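Local coordinates for DUF917 domain-containing protein (Chromobacterium violaceum, PDB 2O3I) that is of unknown function but carries the N- and C-terminal domains of the S-Me-THD-like (DUF917) family, at residues A[36-41]-A[47-52]; A[78-83]-A[117-122]. The protein carries 2 engineered substitutions. All coordinates share one frame; numbering follows the deposited sequence.

Contact 1 of 2, residues A[36-41]-A[47-52]; sequences ANFRKG and DKVRVV
Phe38 and Asp47 meet through the far end of the ring and a main-chain oxygen: CE1 and CZ of Phe38 each lie 3.6 Å from Asp47 O, an oblique approach. CZ also touches the CG2 methyl of Val49 at 3.7 Å, the two side chains crossing obliquely. With CG of Phe38 anti to the backbone N (chi1 -178°), the ring extends from the loop to the foot of strand 49-52. A hydrogen bond lies next to this packing. The backbone N of Lys40 donates to OD1 of Asp47 over 3.1 Å, but the bond is bent (136° at the hydrogen) and its donor sits above the carboxylate plane, 41° out of it. The same OD1 lies 3.3 Å from CA of Arg39, while the CB atoms of Lys40 and Asp47 pack 4.1 Å apart; beyond CB, the Lys40 chain leads away. Further out, Tyr44, from the loop joining the segments, meets the Phe38 ring edge-to-face, and Pro7 touches both Phe38 and Asp47. Val49 is fixed by backbone bonding to Leu5 of strand 3-5. The loop after helix 28-35 is thus held against strand 49-52 and the residues leading into it by the buried Phe38 ring and the Asp47 carboxylate; the bent, out-of-plane geometry suggests a hydrogen bond that supplements the packing shared by Phe38 and Asp47.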
loop_
_atom_site.group_PDB
_atom_site.type_symbol
_atom_site.label_atom_id
_atom_site.label_comp_id
_atom_site.label_asym_id
_atom_site.label_seq_id
_atom_site.Cartn_x
_atom_site.Cartn_y
_atom_site.Cartn_z
ATOM N N ALA A 36 -18.659 0.506 -26.005
ATOM C CA ALA A 36 -18.660 1.163 -27.307
ATOM C C ALA A 36 -17.517 0.707 -28.210
ATOM O O ALA A 36 -17.647 0.729 -29.433
ATOM C CB ALA A 36 -18.596 2.671 -27.128
ATOM N N ASN A 37 -16.403 0.287 -27.611
ATOM C CA ASN A 37 -15.246 -0.151 -28.387
ATOM C C ASN A 37 -15.098 -1.659 -28.543
ATOM O O ASN A 37 -14.093 -2.127 -29.082
ATOM C CB ASN A 37 -13.952 0.407 -27.782
ATOM C CG ASN A 37 -13.833 1.910 -27.942
ATOM O OD1 ASN A 37 -13.863 2.431 -29.060
ATOM N ND2 ASN A 37 -13.691 2.616 -26.824
ATOM N N PHE A 38 -16.077 -2.424 -28.074
ATOM C CA PHE A 38 -15.999 -3.874 -28.192
ATOM C C PHE A 38 -16.425 -4.336 -29.576
ATOM O O PHE A 38 -17.584 -4.212 -29.956
ATOM C CB PHE A 38 -16.885 -4.562 -27.151
ATOM C CG PHE A 38 -16.807 -6.071 -27.186
ATOM C CD1 PHE A 38 -17.963 -6.840 -27.123
ATOM C CD2 PHE A 38 -15.579 -6.722 -27.268
ATOM C CE1 PHE A 38 -17.900 -8.235 -27.146
ATOM C CE2 PHE A 38 -15.509 -8.119 -27.293
ATOM C CZ PHE A 38 -16.674 -8.873 -27.232
ATOM N N ARG A 39 -15.475 -4.874 -30.324
ATOM C CA ARG A 39 -15.737 -5.388 -31.659
ATOM C C ARG A 39 -14.480 -6.134 -32.090
ATOM O O ARG A 39 -13.373 -5.778 -31.679
ATOM C CB ARG A 39 -16.034 -4.243 -32.624
ATOM C CG ARG A 39 -14.910 -3.254 -32.738
ATOM C CD ARG A 39 -15.291 -2.075 -33.611
ATOM N NE ARG A 39 -14.150 -1.187 -33.805
ATOM C CZ ARG A 39 -13.042 -1.527 -34.460
ATOM N NH1 ARG A 39 -12.923 -2.740 -34.994
ATOM N NH2 ARG A 39 -12.048 -0.655 -34.578
ATOM N N LYS A 40 -14.641 -7.177 -32.896
ATOM C CA LYS A 40 -13.475 -7.935 -33.334
ATOM C C LYS A 40 -12.486 -7.016 -34.052
ATOM O O LYS A 40 -12.873 -6.186 -34.874
ATOM C CB LYS A 40 -13.892 -9.085 -34.259
ATOM C CG LYS A 40 -12.826 -10.171 -34.415
ATOM C CD LYS A 40 -13.323 -11.323 -35.291
ATOM C CE LYS A 40 -12.368 -12.517 -35.255
ATOM N NZ LYS A 40 -10.985 -12.182 -35.720
ATOM N N GLY A 41 -11.209 -7.159 -33.723
ATOM C CA GLY A 41 -10.196 -6.333 -34.345
ATOM C C GLY A 41 -8.823 -6.612 -33.773
ATOM O O GLY A 41 -8.534 -7.726 -33.336
ATOM N N ASP A 47 -15.473 -11.394 -31.133
ATOM C CA ASP A 47 -16.697 -10.610 -31.004
ATOM C C ASP A 47 -17.698 -11.268 -30.054
ATOM O O ASP A 47 -18.678 -10.652 -29.638
ATOM C CB ASP A 47 -17.318 -10.495 -32.404
ATOM C CG ASP A 47 -18.053 -9.202 -32.614
ATOM O OD1 ASP A 47 -17.516 -8.147 -32.210
ATOM O OD2 ASP A 47 -19.159 -9.233 -33.203
ATOM N N LYS A 48 -17.443 -12.528 -29.725
ATOM C CA LYS A 48 -18.325 -13.304 -28.866
ATOM C C LYS A 48 -17.714 -13.595 -27.503
ATOM O O LYS A 48 -16.524 -13.891 -27.390
ATOM C CB LYS A 48 -18.682 -14.620 -29.563
ATOM C CG LYS A 48 -19.422 -14.436 -30.889
ATOM C CD LYS A 48 -19.567 -15.753 -31.652
ATOM C CE LYS A 48 -20.600 -15.643 -32.772
ATOM N NZ LYS A 48 -20.344 -14.478 -33.670
ATOM N N VAL A 49 -18.545 -13.510 -26.471
ATOM C CA VAL A 49 -18.108 -13.760 -25.108
ATOM C C VAL A 49 -18.775 -15.018 -24.568
ATOM O O VAL A 49 -19.995 -15.074 -24.404
ATOM C CB VAL A 49 -18.450 -12.565 -24.187
ATOM C CG1 VAL A 49 -18.069 -12.884 -22.757
ATOM C CG2 VAL A 49 -17.718 -11.313 -24.660
ATOM N N ARG A 50 -17.963 -16.029 -24.298
ATOM C CA ARG A 50 -18.460 -17.285 -23.770
ATOM C C ARG A 50 -18.785 -17.130 -22.284
ATOM O O ARG A 50 -17.948 -16.663 -21.506
ATOM C CB ARG A 50 -17.405 -18.373 -23.978
ATOM C CG ARG A 50 -17.892 -19.803 -23.800
ATOM C CD ARG A 50 -17.168 -20.720 -24.793
ATOM N NE ARG A 50 -15.739 -20.406 -24.897
ATOM C CZ ARG A 50 -14.833 -20.674 -23.959
ATOM N NH1 ARG A 50 -15.197 -21.275 -22.830
ATOM N NH2 ARG A 50 -13.562 -20.326 -24.139
ATOM N N VAL A 51 -20.011 -17.496 -21.909
ATOM C CA VAL A 51 -20.452 -17.426 -20.518
ATOM C C VAL A 51 -20.824 -18.832 -20.069
ATOM O O VAL A 51 -21.636 -19.489 -20.711
ATOM C CB VAL A 51 -21.700 -16.539 -20.350
ATOM C CG1 VAL A 51 -22.020 -16.388 -18.862
ATOM C CG2 VAL A 51 -21.483 -15.188 -21.022
ATOM N N VAL A 52 -20.240 -19.286 -18.965
ATOM C CA VAL A 52 -20.504 -20.629 -18.454
ATOM C C VAL A 52 -21.095 -20.629 -17.040
ATOM O O VAL A 52 -20.914 -19.673 -16.275
ATOM C CB VAL A 52 -19.199 -21.473 -18.431
ATOM C CG1 VAL A 52 -18.614 -21.578 -19.836
ATOM C CG2 VAL A 52 -18.182 -20.837 -17.494
#

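Contact 2 of 2, residues A[78-83]-A[117-122]; sequences QWPNGP and ASLVAA
Pro83 and Val120 are the closest CA pair, 6.8 Å apart, where the first turn of helix 81-96 comes up against helix 111-124. Two proline-aliphatic pairs carry the contact. At the first, CB of Pro83 lies 3.7 Å from the CG2 methyl of Val120, which also comes within 4.0 Å of the carbonyl carbon, C, of Pro83. Val120 has CG1 anti to its backbone N (chi1 171°), a rotation that places CG2 beside that N and hands this methyl to the proline. At the second, the Pro80 ring and the Leu119 side chain cross at about a right angle. CG of Pro80 sits 3.9 Å from CB of Leu119 and 4.1 Å from its CD1, and CD of Pro80 reaches the same CD1 at 4.2 Å.

Pro80 stands at the N-cap position and is the centre of an inverse gamma turn, for which the evidence is its backbone pair (phi -82°, psi 58°) and a weak bond of 2.9 Å from Asn81 N to Trp79 O. Turn and helix start together bring the rings of Pro80 and Pro83 toward one helix. Around them, Leu34 of helix 28-35 touches Pro80 and Leu119, Val65 and Tyr67 of strand 61-69 meet Pro83, and Gly82 N is hydrogen-bonded to Glu161 OE2. All four touching residues are buried and every meeting is carbon against carbon, so the start of helix 81-96, with its N-cap proline, and helix 111-124 meet through apolar packing, while the hydrogen bonds lie within each segment or run to residues outside the two.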
loop_
_atom_site.group_PDB
_atom_site.type_symbol
_atom_site.label_atom_id
_atom_site.label_comp_id
_atom_site.label_asym_id
_atom_site.label_seq_id
_atom_site.Cartn_x
_atom_site.Cartn_y
_atom_site.Cartn_z
ATOM N N GLN A 78 -11.439 3.854 -22.067
ATOM C CA GLN A 78 -12.015 3.413 -23.334
ATOM C C GLN A 78 -11.807 1.908 -23.501
ATOM O O GLN A 78 -12.671 1.206 -24.020
ATOM C CB GLN A 78 -11.353 4.139 -24.507
ATOM C CG GLN A 78 -11.702 5.607 -24.648
ATOM C CD GLN A 78 -13.170 5.828 -24.953
ATOM O OE1 GLN A 78 -14.005 5.874 -24.048
ATOM N NE2 GLN A 78 -13.495 5.950 -26.239
ATOM N N TRP A 79 -10.642 1.424 -23.075
ATOM C CA TRP A 79 -10.314 -0.001 -23.149
ATOM C C TRP A 79 -9.900 -0.456 -21.747
ATOM O O TRP A 79 -9.293 0.302 -21.001
ATOM C CB TRP A 79 -9.177 -0.243 -24.149
ATOM C CG TRP A 79 -9.347 0.525 -25.432
ATOM C CD1 TRP A 79 -9.078 1.850 -25.640
ATOM C CD2 TRP A 79 -9.867 0.026 -26.668
ATOM N NE1 TRP A 79 -9.397 2.207 -26.925
ATOM C CE2 TRP A 79 -9.885 1.108 -27.580
ATOM C CE3 TRP A 79 -10.321 -1.228 -27.094
ATOM C CZ2 TRP A 79 -10.338 0.973 -28.893
ATOM C CZ3 TRP A 79 -10.773 -1.363 -28.398
ATOM C CH2 TRP A 79 -10.779 -0.266 -29.283
ATOM N N PRO A 80 -10.233 -1.698 -21.369
ATOM C CA PRO A 80 -9.876 -2.198 -20.038
ATOM C C PRO A 80 -8.444 -2.714 -19.907
ATOM O O PRO A 80 -8.227 -3.868 -19.536
ATOM C CB PRO A 80 -10.902 -3.299 -19.817
ATOM C CG PRO A 80 -11.015 -3.892 -21.182
ATOM C CD PRO A 80 -11.074 -2.671 -22.089
ATOM N N ASN A 81 -7.469 -1.862 -20.204
ATOM C CA ASN A 81 -6.072 -2.270 -20.114
ATOM C C ASN A 81 -5.687 -2.757 -18.720
ATOM O O ASN A 81 -5.020 -3.783 -18.579
ATOM C CB ASN A 81 -5.143 -1.125 -20.536
ATOM C CG ASN A 81 -5.136 -0.902 -22.036
ATOM O OD1 ASN A 81 -5.786 -1.635 -22.785
ATOM N ND2 ASN A 81 -4.395 0.108 -22.484
ATOM N N GLY A 82 -6.109 -2.027 -17.693
ATOM C CA GLY A 82 -5.786 -2.420 -16.330
ATOM C C GLY A 82 -6.250 -3.824 -15.975
ATOM O O GLY A 82 -5.435 -4.660 -15.584
ATOM N N PRO A 83 -7.560 -4.109 -16.081
ATOM C CA PRO A 83 -8.084 -5.441 -15.762
ATOM C C PRO A 83 -7.445 -6.536 -16.619
ATOM O O PRO A 83 -7.132 -7.619 -16.129
ATOM C CB PRO A 83 -9.582 -5.292 -16.024
ATOM C CG PRO A 83 -9.838 -3.876 -15.622
ATOM C CD PRO A 83 -8.662 -3.144 -16.253
ATOM N N ALA A 117 -15.527 -7.967 -16.855
ATOM C CA ALA A 117 -15.221 -9.389 -16.920
ATOM C C ALA A 117 -15.384 -9.914 -18.343
ATOM O O ALA A 117 -14.549 -10.684 -18.830
ATOM C CB ALA A 117 -16.129 -10.173 -15.968
ATOM N N SER A 118 -16.460 -9.500 -19.005
ATOM C CA SER A 118 -16.722 -9.938 -20.364
ATOM C C SER A 118 -15.625 -9.496 -21.335
ATOM O O SER A 118 -15.143 -10.281 -22.151
ATOM C CB SER A 118 -18.077 -9.400 -20.827
ATOM O OG SER A 118 -19.136 -9.972 -20.073
ATOM N N LEU A 119 -15.233 -8.235 -21.244
ATOM C CA LEU A 119 -14.212 -7.711 -22.123
ATOM C C LEU A 119 -12.872 -8.400 -21.891
ATOM O O LEU A 119 -12.140 -8.678 -22.846
ATOM C CB LEU A 119 -14.084 -6.194 -21.934
ATOM C CG LEU A 119 -15.331 -5.380 -22.305
ATOM C CD1 LEU A 119 -15.054 -3.895 -22.098
ATOM C CD2 LEU A 119 -15.726 -5.665 -23.755
ATOM N N VAL A 120 -12.559 -8.684 -20.628
ATOM C CA VAL A 120 -11.306 -9.344 -20.298
ATOM C C VAL A 120 -11.275 -10.775 -20.850
ATOM O O VAL A 120 -10.262 -11.212 -21.408
ATOM C CB VAL A 120 -11.073 -9.367 -18.773
ATOM C CG1 VAL A 120 -9.871 -10.244 -18.442
ATOM C CG2 VAL A 120 -10.839 -7.945 -18.260
ATOM N N ALA A 121 -12.383 -11.494 -20.701
ATOM C CA ALA A 121 -12.483 -12.865 -21.198
ATOM C C ALA A 121 -12.311 -12.896 -22.724
ATOM O O ALA A 121 -11.590 -13.734 -23.263
ATOM C CB ALA A 121 -13.835 -13.465 -20.808
ATOM N N ALA A 122 -12.979 -11.976 -23.411
ATOM C CA ALA A 122 -12.893 -11.888 -24.868
ATOM C C ALA A 122 -11.459 -11.616 -25.293
ATOM O O ALA A 122 -10.980 -12.155 -26.286
ATOM C CB ALA A 122 -13.798 -10.772 -25.376
#

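Both contacts belong to the N-terminal S-Me-THD-like domain, on the same side of the chain's centre, with centres about 10 Å apart. They come in series: 36-41 with 47-52 closes before 78-83 with 117-122 opens. Helix 111-124 is the shared support, since Phe38 of contact 1 packs on contact 2 through CG to Leu119 CD2 (3.6 Å) and CE2 to Ala122 CB (3.7 Å). A probable hydrogen bond of 3.3 Å joins Asn37 ND2 to Gln78 O. Strand 49-52, part of contact 1, and strand 61-69, on which Pro83 of contact 2 packs, belong to one mixed sheet. The loop after helix 28-35 and the start of helix 81-96 therefore converge on one helix flanking that sheet.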